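Local coordinates for uncharacterized protein (Singapore grouper iridovirus, PDB 3RJ2) that binds histone H3, a protein of the nucleosome core, though its role in the viral life cycle is otherwise uncharacterised, at residues R46-G51 against E79-G84; F62-R67 against D91-R96; R96-I101 against A129-T134. All coordinates share one frame; numbering follows the deposited sequence.

Contact 1: residues R46-G51 against E79-G84; sequences RYSVDG and EDVLEG
The ring of Y47 lies against the backbone of G84, which covers one of its faces: the G84 CA sits 4.0 Å from the centroid of the Y47 ring in a CH-pi contact, and the carbonyl O of G84 hangs over the rim of the same face. At the ring's edge, in its plane, is the carbonyl O of L82, 3.6 Å from Y47 CD1. Y47 takes this place because CG stands between its own backbone N and carbonyl carbon (chi1 56°), which folds the ring across the partner strand; a glycine at 84 leaves room for it. Beside the ring, L82 CG adds an apolar touch to Y47 CE1.

On the other face S48 and D50 lie with E83 and V81, a mostly polar set. S48 OG donates to E83 OE2 at 2.5 Å, a short bond that uses the carboxylate's anti lone pair. Next along, V81 CG2 rests 3.6 Å from D50 OD1, the two side chains meeting at a slant.

Between the faces run the backbone bonds of an antiparallel pair at 175°. Y47 with G84 and V49 with L82 are hydrogen-bonded pairs, each closed by two N-H...O bonds. G51 N carries the pattern past the strand end, reaching D80 O at 2.8 Å.

Strand 81-87 is one of the two outermost strands of a four-stranded antiparallel sheet within this chain. The far edge of strand 44-50 bonds to strand 6-12, through R46 with E10, S48 with N8 and D50 with V6, while Y47 and L82 both rest on L74 of strand 68-75.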
ATOM      1  N   ARG A  46       4.173 -10.772  -1.890  1.00 14.96           N
ATOM      2  CA  ARG A  46       3.666 -11.583  -0.785  1.00 16.04           C
ATOM      3  C   ARG A  46       3.530 -10.690   0.451  1.00 15.99           C
ATOM      4  O   ARG A  46       4.493 -10.097   0.902  1.00 15.74           O
ATOM      5  CB  ARG A  46       4.588 -12.770  -0.494  1.00 16.45           C
ATOM      6  CG  ARG A  46       4.909 -13.632  -1.723  1.00 20.43           C
ATOM      7  CD  ARG A  46       6.001 -14.661  -1.451  1.00 27.96           C
ATOM      8  NE  ARG A  46       5.616 -15.612  -0.412  1.00 33.76           N
ATOM      9  CZ  ARG A  46       4.837 -16.679  -0.608  1.00 37.41           C
ATOM     10  NH1 ARG A  46       4.340 -16.947  -1.818  1.00 38.45           N
ATOM     11  NH2 ARG A  46       4.541 -17.476   0.422  1.00 38.27           N
ATOM     12  N   TYR A  47       2.325 -10.592   0.991  1.00 15.93           N
ATOM     13  CA  TYR A  47       2.093  -9.681   2.097  1.00 16.19           C
ATOM     14  C   TYR A  47       1.641 -10.409   3.356  1.00 16.39           C
ATOM     15  O   TYR A  47       1.093 -11.503   3.290  1.00 16.17           O
ATOM     16  CB  TYR A  47       1.057  -8.624   1.695  1.00 16.12           C
ATOM     17  CG  TYR A  47      -0.242  -9.221   1.223  1.00 14.97           C
ATOM     18  CD1 TYR A  47      -1.240  -9.572   2.131  1.00 14.35           C
ATOM     19  CD2 TYR A  47      -0.479  -9.437  -0.145  1.00 15.67           C
ATOM     20  CE1 TYR A  47      -2.443 -10.142   1.699  1.00 14.75           C
ATOM     21  CE2 TYR A  47      -1.678  -9.999  -0.588  1.00 13.48           C
ATOM     22  CZ  TYR A  47      -2.654 -10.353   0.334  1.00 14.39           C
ATOM     23  OH  TYR A  47      -3.848 -10.907  -0.104  1.00 15.99           O
ATOM     24  N   SER A  48       1.875  -9.771   4.497  1.00 16.70           N
ATOM     25  CA  SER A  48       1.274 -10.162   5.757  1.00 17.32           C
ATOM     26  C   SER A  48       0.851  -8.878   6.463  1.00 17.51           C
ATOM     27  O   SER A  48       1.706  -8.065   6.819  1.00 17.17           O
ATOM     28  CB  SER A  48       2.289 -10.929   6.603  1.00 17.45           C
ATOM     29  OG  SER A  48       1.675 -11.432   7.778  1.00 19.81           O
ATOM     30  N   VAL A  49      -0.452  -8.673   6.640  1.00 17.44           N
ATOM     31  CA  VAL A  49      -0.933  -7.402   7.181  1.00 18.31           C
ATOM     32  C   VAL A  49      -1.525  -7.571   8.573  1.00 19.01           C
ATOM     33  O   VAL A  49      -2.499  -8.292   8.756  1.00 18.97           O
ATOM     34  CB  VAL A  49      -1.974  -6.708   6.268  1.00 18.04           C
ATOM     35  CG1 VAL A  49      -2.418  -5.406   6.894  1.00 17.44           C
ATOM     36  CG2 VAL A  49      -1.397  -6.445   4.879  1.00 18.28           C
ATOM     37  N   ASP A  50      -0.918  -6.894   9.539  1.00 20.02           N
ATOM     38  CA  ASP A  50      -1.382  -6.890  10.922  1.00 21.26           C
ATOM     39  C   ASP A  50      -2.339  -5.717  11.101  1.00 20.83           C
ATOM     40  O   ASP A  50      -1.924  -4.558  11.038  1.00 20.60           O
ATOM     41  CB  ASP A  50      -0.176  -6.734  11.848  1.00 21.90           C
ATOM     42  CG  ASP A  50      -0.395  -7.347  13.211  1.00 26.12           C
ATOM     43  OD1 ASP A  50      -1.562  -7.440  13.667  1.00 29.25           O
ATOM     44  OD2 ASP A  50       0.618  -7.744  13.835  1.00 31.31           O
ATOM     45  N   GLY A  51      -3.621  -6.016  11.280  1.00 20.74           N
ATOM     46  CA  GLY A  51      -4.638  -4.990  11.451  1.00 20.76           C
ATOM     47  C   GLY A  51      -5.741  -5.432  12.400  1.00 21.57           C
ATOM     48  O   GLY A  51      -5.474  -5.893  13.521  1.00 21.67           O
ATOM     49  N   GLU A  79     -10.213 -12.345   9.959  1.00 22.30           N
ATOM     50  CA  GLU A  79      -8.779 -12.391  10.289  1.00 23.21           C
ATOM     51  C   GLU A  79      -8.248 -11.013  10.670  1.00 23.33           C
ATOM     52  O   GLU A  79      -8.474 -10.034   9.953  1.00 23.60           O
ATOM     53  CB  GLU A  79      -7.959 -12.888   9.087  1.00 23.39           C
ATOM     54  CG  GLU A  79      -8.460 -14.157   8.444  1.00 25.56           C
ATOM     55  CD  GLU A  79      -8.132 -15.413   9.240  1.00 30.37           C
ATOM     56  OE1 GLU A  79      -7.107 -15.434   9.979  1.00 30.91           O
ATOM     57  OE2 GLU A  79      -8.907 -16.394   9.099  1.00 32.48           O
ATOM     58  N   ASP A  80      -7.521 -10.926  11.775  1.00 23.14           N
ATOM     59  CA  ASP A  80      -6.851  -9.669  12.107  1.00 23.51           C
ATOM     60  C   ASP A  80      -5.484  -9.565  11.430  1.00 22.80           C
ATOM     61  O   ASP A  80      -4.980  -8.468  11.194  1.00 22.62           O
ATOM     62  CB  ASP A  80      -6.769  -9.446  13.624  1.00 23.78           C
ATOM     63  CG  ASP A  80      -6.250 -10.652  14.370  1.00 26.35           C
ATOM     64  OD1 ASP A  80      -6.662 -11.803  14.056  1.00 28.84           O
ATOM     65  OD2 ASP A  80      -5.438 -10.446  15.294  1.00 29.67           O
ATOM     66  N   VAL A  81      -4.898 -10.716  11.122  1.00 22.29           N
ATOM     67  CA  VAL A  81      -3.666 -10.781  10.336  1.00 21.74           C
ATOM     68  C   VAL A  81      -3.983 -11.442   8.994  1.00 21.56           C
ATOM     69  O   VAL A  81      -4.358 -12.617   8.935  1.00 21.46           O
ATOM     70  CB  VAL A  81      -2.540 -11.525  11.084  1.00 22.17           C
ATOM     71  CG1 VAL A  81      -1.300 -11.690  10.194  1.00 22.04           C
ATOM     72  CG2 VAL A  81      -2.190 -10.793  12.382  1.00 21.12           C
ATOM     73  N   LEU A  82      -3.857 -10.660   7.925  1.00 21.10           N
ATOM     74  CA  LEU A  82      -4.250 -11.094   6.588  1.00 20.65           C
ATOM     75  C   LEU A  82      -3.026 -11.344   5.730  1.00 20.69           C
ATOM     76  O   LEU A  82      -2.215 -10.458   5.527  1.00 20.78           O
ATOM     77  CB  LEU A  82      -5.175 -10.058   5.926  1.00 20.29           C
ATOM     78  CG  LEU A  82      -5.574 -10.217   4.461  1.00 18.78           C
ATOM     79  CD1 LEU A  82      -6.374 -11.477   4.251  1.00 18.32           C
ATOM     80  CD2 LEU A  82      -6.382  -9.019   4.020  1.00 17.52           C
ATOM     81  N   GLU A  83      -2.909 -12.571   5.231  1.00 20.87           N
ATOM     82  CA  GLU A  83      -1.758 -13.003   4.473  1.00 20.74           C
ATOM     83  C   GLU A  83      -2.199 -13.506   3.117  1.00 20.44           C
ATOM     84  O   GLU A  83      -3.307 -14.058   2.949  1.00 20.21           O
ATOM     85  CB  GLU A  83      -0.979 -14.081   5.241  1.00 21.47           C
ATOM     86  CG  GLU A  83      -0.489 -13.572   6.609  1.00 24.58           C
ATOM     87  CD  GLU A  83       0.520 -14.481   7.315  1.00 30.49           C
ATOM     88  OE1 GLU A  83       0.427 -15.725   7.168  1.00 32.57           O
ATOM     89  OE2 GLU A  83       1.392 -13.940   8.057  1.00 31.69           O
ATOM     90  N   GLY A  84      -1.331 -13.302   2.140  1.00 19.19           N
ATOM     91  CA  GLY A  84      -1.622 -13.729   0.795  1.00 18.25           C
ATOM     92  C   GLY A  84      -0.600 -13.185  -0.160  1.00 17.64           C
ATOM     93  O   GLY A  84       0.413 -12.630   0.243  1.00 17.30           O
TER

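Contact 2: residues F62-R67 against D91-R96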
ATOM      1  N   PHE A  62       1.150   1.492 -10.473  1.00 12.06           N
ATOM      2  CA  PHE A  62       1.251   2.551 -11.464  1.00 12.40           C
ATOM      3  C   PHE A  62       2.441   2.249 -12.376  1.00 12.97           C
ATOM      4  O   PHE A  62       3.422   1.615 -11.943  1.00 12.56           O
ATOM      5  CB  PHE A  62       1.465   3.911 -10.787  1.00 12.31           C
ATOM      6  CG  PHE A  62       0.479   4.212  -9.700  1.00 12.42           C
ATOM      7  CD1 PHE A  62      -0.781   4.736 -10.006  1.00 11.61           C
ATOM      8  CD2 PHE A  62       0.802   3.974  -8.359  1.00 12.22           C
ATOM      9  CE1 PHE A  62      -1.696   5.012  -9.003  1.00 12.31           C
ATOM     10  CE2 PHE A  62      -0.124   4.243  -7.355  1.00 12.64           C
ATOM     11  CZ  PHE A  62      -1.367   4.767  -7.680  1.00 10.95           C
ATOM     12  N   ASN A  63       2.357   2.692 -13.630  1.00 13.86           N
ATOM     13  CA  ASN A  63       3.460   2.504 -14.588  1.00 15.28           C
ATOM     14  C   ASN A  63       4.586   3.525 -14.416  1.00 16.29           C
ATOM     15  O   ASN A  63       4.562   4.329 -13.477  1.00 17.12           O
ATOM     16  CB  ASN A  63       2.940   2.415 -16.034  1.00 15.12           C
ATOM     17  CG  ASN A  63       2.387   3.736 -16.562  1.00 16.25           C
ATOM     18  OD1 ASN A  63       2.714   4.817 -16.075  1.00 16.26           O
ATOM     19  ND2 ASN A  63       1.559   3.642 -17.585  1.00 17.70           N
ATOM     20  N   ALA A  64       5.578   3.499 -15.310  1.00 17.69           N
ATOM     21  CA  ALA A  64       6.776   4.319 -15.157  1.00 18.35           C
ATOM     22  C   ALA A  64       6.500   5.813 -15.302  1.00 19.13           C
ATOM     23  O   ALA A  64       7.293   6.640 -14.845  1.00 19.53           O
ATOM     24  CB  ALA A  64       7.861   3.873 -16.157  1.00 19.50           C
ATOM     25  N   THR A  65       5.385   6.160 -15.935  1.00 19.31           N
ATOM     26  CA  THR A  65       4.964   7.560 -16.022  1.00 20.37           C
ATOM     27  C   THR A  65       4.038   7.936 -14.851  1.00 20.41           C
ATOM     28  O   THR A  65       3.546   9.062 -14.770  1.00 20.90           O
ATOM     29  CB  THR A  65       4.303   7.879 -17.382  1.00 20.32           C
ATOM     30  OG1 THR A  65       3.206   6.991 -17.607  1.00 21.62           O
ATOM     31  CG2 THR A  65       5.305   7.693 -18.511  1.00 21.66           C
ATOM     32  N   GLY A  66       3.831   6.994 -13.933  1.00 19.82           N
ATOM     33  CA  GLY A  66       3.053   7.253 -12.728  1.00 19.78           C
ATOM     34  C   GLY A  66       1.570   7.051 -12.893  1.00 19.14           C
ATOM     35  O   GLY A  66       0.803   7.402 -12.007  1.00 19.70           O
ATOM     36  N   ARG A  67       1.170   6.477 -14.022  1.00 18.93           N
ATOM     37  CA  ARG A  67      -0.241   6.285 -14.338  1.00 19.19           C
ATOM     38  C   ARG A  67      -0.806   4.963 -13.787  1.00 17.93           C
ATOM     39  O   ARG A  67      -0.133   3.935 -13.778  1.00 16.76           O
ATOM     40  CB  ARG A  67      -0.477   6.365 -15.858  1.00 20.20           C
ATOM     41  CG  ARG A  67      -0.279   7.756 -16.495  1.00 25.65           C
ATOM     42  CD  ARG A  67      -0.889   7.818 -17.923  1.00 34.19           C
ATOM     43  NE  ARG A  67      -0.087   8.633 -18.847  1.00 39.61           N
ATOM     44  CZ  ARG A  67      -0.384   8.845 -20.135  1.00 43.10           C
ATOM     45  NH1 ARG A  67      -1.477   8.309 -20.677  1.00 44.48           N
ATOM     46  NH2 ARG A  67       0.414   9.600 -20.887  1.00 43.56           N
ATOM     47  N   ASP A  91       4.099  -3.919 -16.327  1.00 19.78           N
ATOM     48  CA  ASP A  91       4.459  -2.492 -16.449  1.00 19.42           C
ATOM     49  C   ASP A  91       4.424  -1.705 -15.134  1.00 18.41           C
ATOM     50  O   ASP A  91       4.439  -0.466 -15.143  1.00 18.63           O
ATOM     51  CB  ASP A  91       3.558  -1.795 -17.478  1.00 19.69           C
ATOM     52  CG  ASP A  91       2.098  -2.146 -17.307  1.00 21.54           C
ATOM     53  OD1 ASP A  91       1.787  -3.157 -16.643  1.00 23.13           O
ATOM     54  OD2 ASP A  91       1.246  -1.419 -17.855  1.00 25.03           O
ATOM     55  N   ALA A  92       4.371  -2.412 -14.010  1.00 16.78           N
ATOM     56  CA  ALA A  92       4.383  -1.757 -12.714  1.00 15.53           C
ATOM     57  C   ALA A  92       5.772  -1.217 -12.414  1.00 14.71           C
ATOM     58  O   ALA A  92       6.759  -1.945 -12.497  1.00 14.21           O
ATOM     59  CB  ALA A  92       3.914  -2.700 -11.618  1.00 15.13           C
ATOM     60  N   ALA A  93       5.824   0.075 -12.082  1.00 13.95           N
ATOM     61  CA  ALA A  93       7.048   0.742 -11.637  1.00 12.96           C
ATOM     62  C   ALA A  93       6.918   1.286 -10.205  1.00 12.30           C
ATOM     63  O   ALA A  93       7.917   1.696  -9.597  1.00 11.42           O
ATOM     64  CB  ALA A  93       7.409   1.864 -12.596  1.00 13.10           C
ATOM     65  N   TYR A  94       5.689   1.280  -9.678  1.00 11.48           N
ATOM     66  CA  TYR A  94       5.363   1.800  -8.339  1.00 11.60           C
ATOM     67  C   TYR A  94       4.251   1.008  -7.711  1.00 11.58           C
ATOM     68  O   TYR A  94       3.328   0.562  -8.405  1.00 11.06           O
ATOM     69  CB  TYR A  94       4.808   3.240  -8.391  1.00 12.49           C
ATOM     70  CG  TYR A  94       5.700   4.288  -8.973  1.00 12.25           C
ATOM     71  CD1 TYR A  94       6.503   5.071  -8.156  1.00 13.26           C
ATOM     72  CD2 TYR A  94       5.698   4.531 -10.336  1.00 14.99           C
ATOM     73  CE1 TYR A  94       7.307   6.070  -8.692  1.00 16.18           C
ATOM     74  CE2 TYR A  94       6.498   5.513 -10.888  1.00 16.70           C
ATOM     75  CZ  TYR A  94       7.298   6.278 -10.066  1.00 17.29           C
ATOM     76  OH  TYR A  94       8.090   7.253 -10.629  1.00 21.17           O
ATOM     77  N   ALA A  95       4.310   0.887  -6.388  1.00 11.60           N
ATOM     78  CA  ALA A  95       3.214   0.329  -5.617  1.00 11.69           C
ATOM     79  C   ALA A  95       2.769   1.360  -4.585  1.00 11.35           C
ATOM     80  O   ALA A  95       3.557   2.178  -4.129  1.00 12.15           O
ATOM     81  CB  ALA A  95       3.631  -0.980  -4.934  1.00 10.73           C
ATOM     82  N   ARG A  96       1.495   1.323  -4.245  1.00 10.66           N
ATOM     83  CA  ARG A  96       0.957   2.139  -3.186  1.00 10.05           C
ATOM     84  C   ARG A  96      -0.002   1.266  -2.384  1.00 10.57           C
ATOM     85  O   ARG A  96      -0.718   0.420  -2.945  1.00 10.84           O
ATOM     86  CB  ARG A  96       0.268   3.386  -3.760  1.00  9.88           C
ATOM     87  CG  ARG A  96      -0.457   4.285  -2.747  1.00  8.16           C
ATOM     88  CD  ARG A  96      -0.783   5.642  -3.339  1.00  7.74           C
ATOM     89  NE  ARG A  96       0.433   6.412  -3.613  1.00  8.11           N
ATOM     90  CZ  ARG A  96       0.523   7.400  -4.503  1.00  7.35           C
ATOM     91  NH1 ARG A  96      -0.528   7.753  -5.250  1.00  4.89           N
ATOM     92  NH2 ARG A  96       1.675   8.034  -4.652  1.00  7.76           N
TER
HETATM   93  O   HOH W   1       9.385   6.299 -13.077  1.00 31.34           O
HETATM   94  O   HOH W   2       6.020   1.195 -17.011  1.00 43.30           O
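F62 and the A93-Y94 step meet first through the backbone. The carbonyl O of F62 receives two N-H groups, A93 N at 2.9 Å, which lies in the carbonyl plane, and Y94 N at 3.2 Å with a more bent approach (N-H...O 138°). Two residues facing one is a classic beta bulge; F62 N returns a bond to Y94 O.

The side-chain contacts are mainly made by ring edges. F62 CD2 touches Y94 CB, and the edge of the F62 ring meets R96 CB, with F62 CE2 3.7 Å away. Farther along, that ring edge comes over one face of the R96 guanidinium, the planes 55° apart; R96 NH1 is hydrogen-bonded to A137 O. The Y94 ring turns its own edge to N63 O, 3.3 Å from Y94 CD2. Separately, A64 and A93 pack methyl to methyl.

Within 62-67, polar bonds shape a type I turn from N63 to G66. N63 CG sits between backbone N and carbonyl carbon (chi1 69°), folding OD1 back over the turn, where it accepts from T65 N in an Asx turn, from R67 N and from T65 OG1. One water joins A64 O to Y94 OH, another A64 N to D91 O.

The chemistry thus divides the work: one amide oxygen gathers three donors to stiffen the turn, while the doubly gripped F62 carbonyl and two waters hold that turn to the bulged strand.

Contact 3: residues R96-I101 against A129-T134; sequences RIHAAI and AEFART
H98 and T134 form the tight centre of this contact: H98 NE2 donates to T134 OG1 at 2.7 Å, nearly straight at 172°, with the hydroxyl oxygen in the imidazole plane. T134 OG1 stands between its backbone N and carbonyl carbon (chi1 72°), a position from which it also donates to F131 O, on a lone pair of that carbonyl. Beside it, R96 NH1 gives an N-H to T134 O at 2.9 Å, edge-on in the guanidinium plane. NH1 also bonds to the carbonyl of A137, and R96 NE to T35 OG1 on strand 31-37.

On the other flank the ring of F131 accepts the edge of H98 on its face, an offset edge-to-face pair with centroids 5.4 Å apart and planes at 69°. I101 CD1 reaches the edge of the F131 ring at a looser 4.3 Å from CZ.

The solvent side belongs to R133. It is exposed, and its sole approach across the contact is NH1 at 4.4 Å from R96 NH1, a like-charge neighbour with no bond between them.

The C-terminal part of helix 128-136 is therefore fastened to strand 94-98 by buried polar bonds as well as by aromatic packing. Because T134 OG1 gives its proton to F131 O and receives one from H98 NE2, the hydroxyl serves as donor and acceptor at once, and the carbonyls near the helix end would probably help to balance the buried charge of R96.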
ATOM      1  N   ARG A  96       1.495   1.323  -4.245  1.00 10.66           N
ATOM      2  CA  ARG A  96       0.957   2.139  -3.186  1.00 10.05           C
ATOM      3  C   ARG A  96      -0.002   1.266  -2.384  1.00 10.57           C
ATOM      4  O   ARG A  96      -0.718   0.420  -2.945  1.00 10.84           O
ATOM      5  CB  ARG A  96       0.268   3.386  -3.760  1.00  9.88           C
ATOM      6  CG  ARG A  96      -0.457   4.285  -2.747  1.00  8.16           C
ATOM      7  CD  ARG A  96      -0.783   5.642  -3.339  1.00  7.74           C
ATOM      8  NE  ARG A  96       0.433   6.412  -3.613  1.00  8.11           N
ATOM      9  CZ  ARG A  96       0.523   7.400  -4.503  1.00  7.35           C
ATOM     10  NH1 ARG A  96      -0.528   7.753  -5.250  1.00  4.89           N
ATOM     11  NH2 ARG A  96       1.675   8.034  -4.652  1.00  7.76           N
ATOM     12  N   ILE A  97       0.024   1.437  -1.068  1.00 10.10           N
ATOM     13  CA  ILE A  97      -0.977   0.833  -0.206  1.00 10.65           C
ATOM     14  C   ILE A  97      -1.745   1.959   0.474  1.00 11.06           C
ATOM     15  O   ILE A  97      -1.132   2.861   1.056  1.00 11.37           O
ATOM     16  CB  ILE A  97      -0.320  -0.122   0.838  1.00 10.68           C
ATOM     17  CG1 ILE A  97       0.364  -1.298   0.119  1.00 10.86           C
ATOM     18  CG2 ILE A  97      -1.332  -0.594   1.858  1.00 10.46           C
ATOM     19  CD1 ILE A  97       1.154  -2.264   1.009  1.00 12.74           C
ATOM     20  N   HIS A  98      -3.073   1.947   0.353  1.00 10.68           N
ATOM     21  CA  HIS A  98      -3.923   2.763   1.214  1.00 10.49           C
ATOM     22  C   HIS A  98      -4.395   1.820   2.311  1.00 11.13           C
ATOM     23  O   HIS A  98      -5.215   0.933   2.046  1.00 10.86           O
ATOM     24  CB  HIS A  98      -5.148   3.327   0.467  1.00 10.61           C
ATOM     25  CG  HIS A  98      -4.824   4.389  -0.546  1.00 10.68           C
ATOM     26  ND1 HIS A  98      -4.215   4.111  -1.753  1.00 10.02           N
ATOM     27  CD2 HIS A  98      -5.042   5.725  -0.538  1.00  8.27           C
ATOM     28  CE1 HIS A  98      -4.055   5.232  -2.434  1.00 10.86           C
ATOM     29  NE2 HIS A  98      -4.559   6.225  -1.723  1.00  8.59           N
ATOM     30  N   ALA A  99      -3.876   2.004   3.525  1.00 10.87           N
ATOM     31  CA  ALA A  99      -4.255   1.202   4.688  1.00 11.75           C
ATOM     32  C   ALA A  99      -5.561   1.664   5.340  1.00 12.33           C
ATOM     33  O   ALA A  99      -5.774   2.855   5.547  1.00 12.93           O
ATOM     34  CB  ALA A  99      -3.136   1.221   5.707  1.00 12.05           C
ATOM     35  N   ALA A 100      -6.421   0.704   5.675  1.00 13.09           N
ATOM     36  CA  ALA A 100      -7.769   0.951   6.184  1.00 13.68           C
ATOM     37  C   ALA A 100      -8.486   1.967   5.308  1.00 14.23           C
ATOM     38  O   ALA A 100      -8.931   3.010   5.787  1.00 14.24           O
ATOM     39  CB  ALA A 100      -7.750   1.401   7.651  1.00 13.61           C
ATOM     40  N   ILE A 101      -8.582   1.652   4.016  1.00 14.80           N
ATOM     41  CA  ILE A 101      -9.332   2.478   3.072  1.00 15.12           C
ATOM     42  C   ILE A 101     -10.832   2.384   3.369  1.00 16.07           C
ATOM     43  O   ILE A 101     -11.627   3.135   2.800  1.00 16.05           O
ATOM     44  CB  ILE A 101      -9.041   2.113   1.596  1.00 14.82           C
ATOM     45  CG1 ILE A 101      -9.551   3.231   0.664  1.00 15.43           C
ATOM     46  CG2 ILE A 101      -9.655   0.754   1.244  1.00 13.67           C
ATOM     47  CD1 ILE A 101      -8.803   3.373  -0.619  1.00 15.33           C
ATOM     48  N   ALA A 129     -10.142  15.849  -2.697  1.00 15.53           N
ATOM     49  CA  ALA A 129      -9.468  15.956  -4.003  1.00 15.14           C
ATOM     50  C   ALA A 129      -8.032  15.430  -3.994  1.00 14.61           C
ATOM     51  O   ALA A 129      -7.627  14.716  -4.905  1.00 14.18           O
ATOM     52  CB  ALA A 129      -9.492  17.399  -4.515  1.00 15.35           C
ATOM     53  N   GLU A 130      -7.276  15.788  -2.967  1.00 14.24           N
ATOM     54  CA  GLU A 130      -5.901  15.296  -2.805  1.00 14.25           C
ATOM     55  C   GLU A 130      -5.898  13.782  -2.563  1.00 13.96           C
ATOM     56  O   GLU A 130      -5.013  13.069  -3.029  1.00 13.56           O
ATOM     57  CB  GLU A 130      -5.216  16.016  -1.644  1.00 14.50           C
ATOM     58  CG  GLU A 130      -5.038  17.528  -1.857  1.00 16.15           C
ATOM     59  CD  GLU A 130      -4.570  18.271  -0.601  1.00 19.21           C
ATOM     60  OE1 GLU A 130      -5.007  17.918   0.523  1.00 20.58           O
ATOM     61  OE2 GLU A 130      -3.766  19.220  -0.742  1.00 20.03           O
ATOM     62  N   PHE A 131      -6.902  13.295  -1.840  1.00 13.50           N
ATOM     63  CA  PHE A 131      -7.008  11.877  -1.561  1.00 13.07           C
ATOM     64  C   PHE A 131      -7.329  11.146  -2.849  1.00 13.36           C
ATOM     65  O   PHE A 131      -6.664  10.175  -3.179  1.00 13.34           O
ATOM     66  CB  PHE A 131      -8.075  11.585  -0.501  1.00 12.67           C
ATOM     67  CG  PHE A 131      -8.146  10.142  -0.104  1.00 12.25           C
ATOM     68  CD1 PHE A 131      -7.369   9.658   0.944  1.00 12.42           C
ATOM     69  CD2 PHE A 131      -8.966   9.262  -0.790  1.00 11.08           C
ATOM     70  CE1 PHE A 131      -7.426   8.321   1.315  1.00 12.10           C
ATOM     71  CE2 PHE A 131      -9.029   7.923  -0.436  1.00 11.29           C
ATOM     72  CZ  PHE A 131      -8.263   7.449   0.627  1.00 11.01           C
ATOM     73  N   ALA A 132      -8.353  11.605  -3.569  1.00 13.66           N
ATOM     74  CA  ALA A 132      -8.739  10.979  -4.841  1.00 13.65           C
ATOM     75  C   ALA A 132      -7.576  10.877  -5.835  1.00 13.83           C
ATOM     76  O   ALA A 132      -7.411   9.852  -6.523  1.00 13.13           O
ATOM     77  CB  ALA A 132      -9.876  11.728  -5.466  1.00 13.97           C
ATOM     78  N   ARG A 133      -6.765  11.929  -5.892  1.00 13.63           N
ATOM     79  CA  ARG A 133      -5.589  11.935  -6.744  1.00 14.31           C
ATOM     80  C   ARG A 133      -4.673  10.724  -6.462  1.00 14.04           C
ATOM     81  O   ARG A 133      -4.156  10.091  -7.400  1.00 13.73           O
ATOM     82  CB  ARG A 133      -4.815  13.242  -6.589  1.00 14.15           C
ATOM     83  CG  ARG A 133      -3.712  13.386  -7.619  1.00 16.21           C
ATOM     84  CD  ARG A 133      -2.464  14.007  -7.018  1.00 19.90           C
ATOM     85  NE  ARG A 133      -1.305  13.440  -7.688  1.00 25.89           N
ATOM     86  CZ  ARG A 133      -0.454  12.563  -7.163  1.00 27.87           C
ATOM     87  NH1 ARG A 133      -0.579  12.143  -5.906  1.00 25.81           N
ATOM     88  NH2 ARG A 133       0.559  12.124  -7.909  1.00 31.44           N
ATOM     89  N   THR A 134      -4.497  10.380  -5.185  1.00 13.41           N
ATOM     90  CA  THR A 134      -3.592   9.282  -4.816  1.00 12.49           C
ATOM     91  C   THR A 134      -4.107   7.901  -5.249  1.00 12.35           C
ATOM     92  O   THR A 134      -3.355   6.951  -5.243  1.00 12.14           O
ATOM     93  CB  THR A 134      -3.276   9.236  -3.296  1.00 12.90           C
ATOM     94  OG1 THR A 134      -4.427   8.788  -2.570  1.00 10.82           O
ATOM     95  CG2 THR A 134      -2.798  10.593  -2.778  1.00 12.24           C
TER

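Contacts 2 and 3 share R96 and use successive parts of strand 94-98 in the six-stranded sheet: contact 2 joins it to the turn after strand 56-62, contact 3 to the C-terminal helix. Their centres are 15 Å apart, yet they touch, F62 CZ packing 3.8 Å from T134 O. R96 NH1, the F62 ring and the T134 carbonyl thus form a cluster in which each touches the other two. Contact 1 belongs to the other, four-stranded sheet, on the opposite side of the chain's centre from both; its centre is 23 Å from that of contact 2 and 19 Å from that of contact 3, with nearest atoms about 10 and 6 Å apart. The chain passes directly from strand 81-87 to strand 94-98.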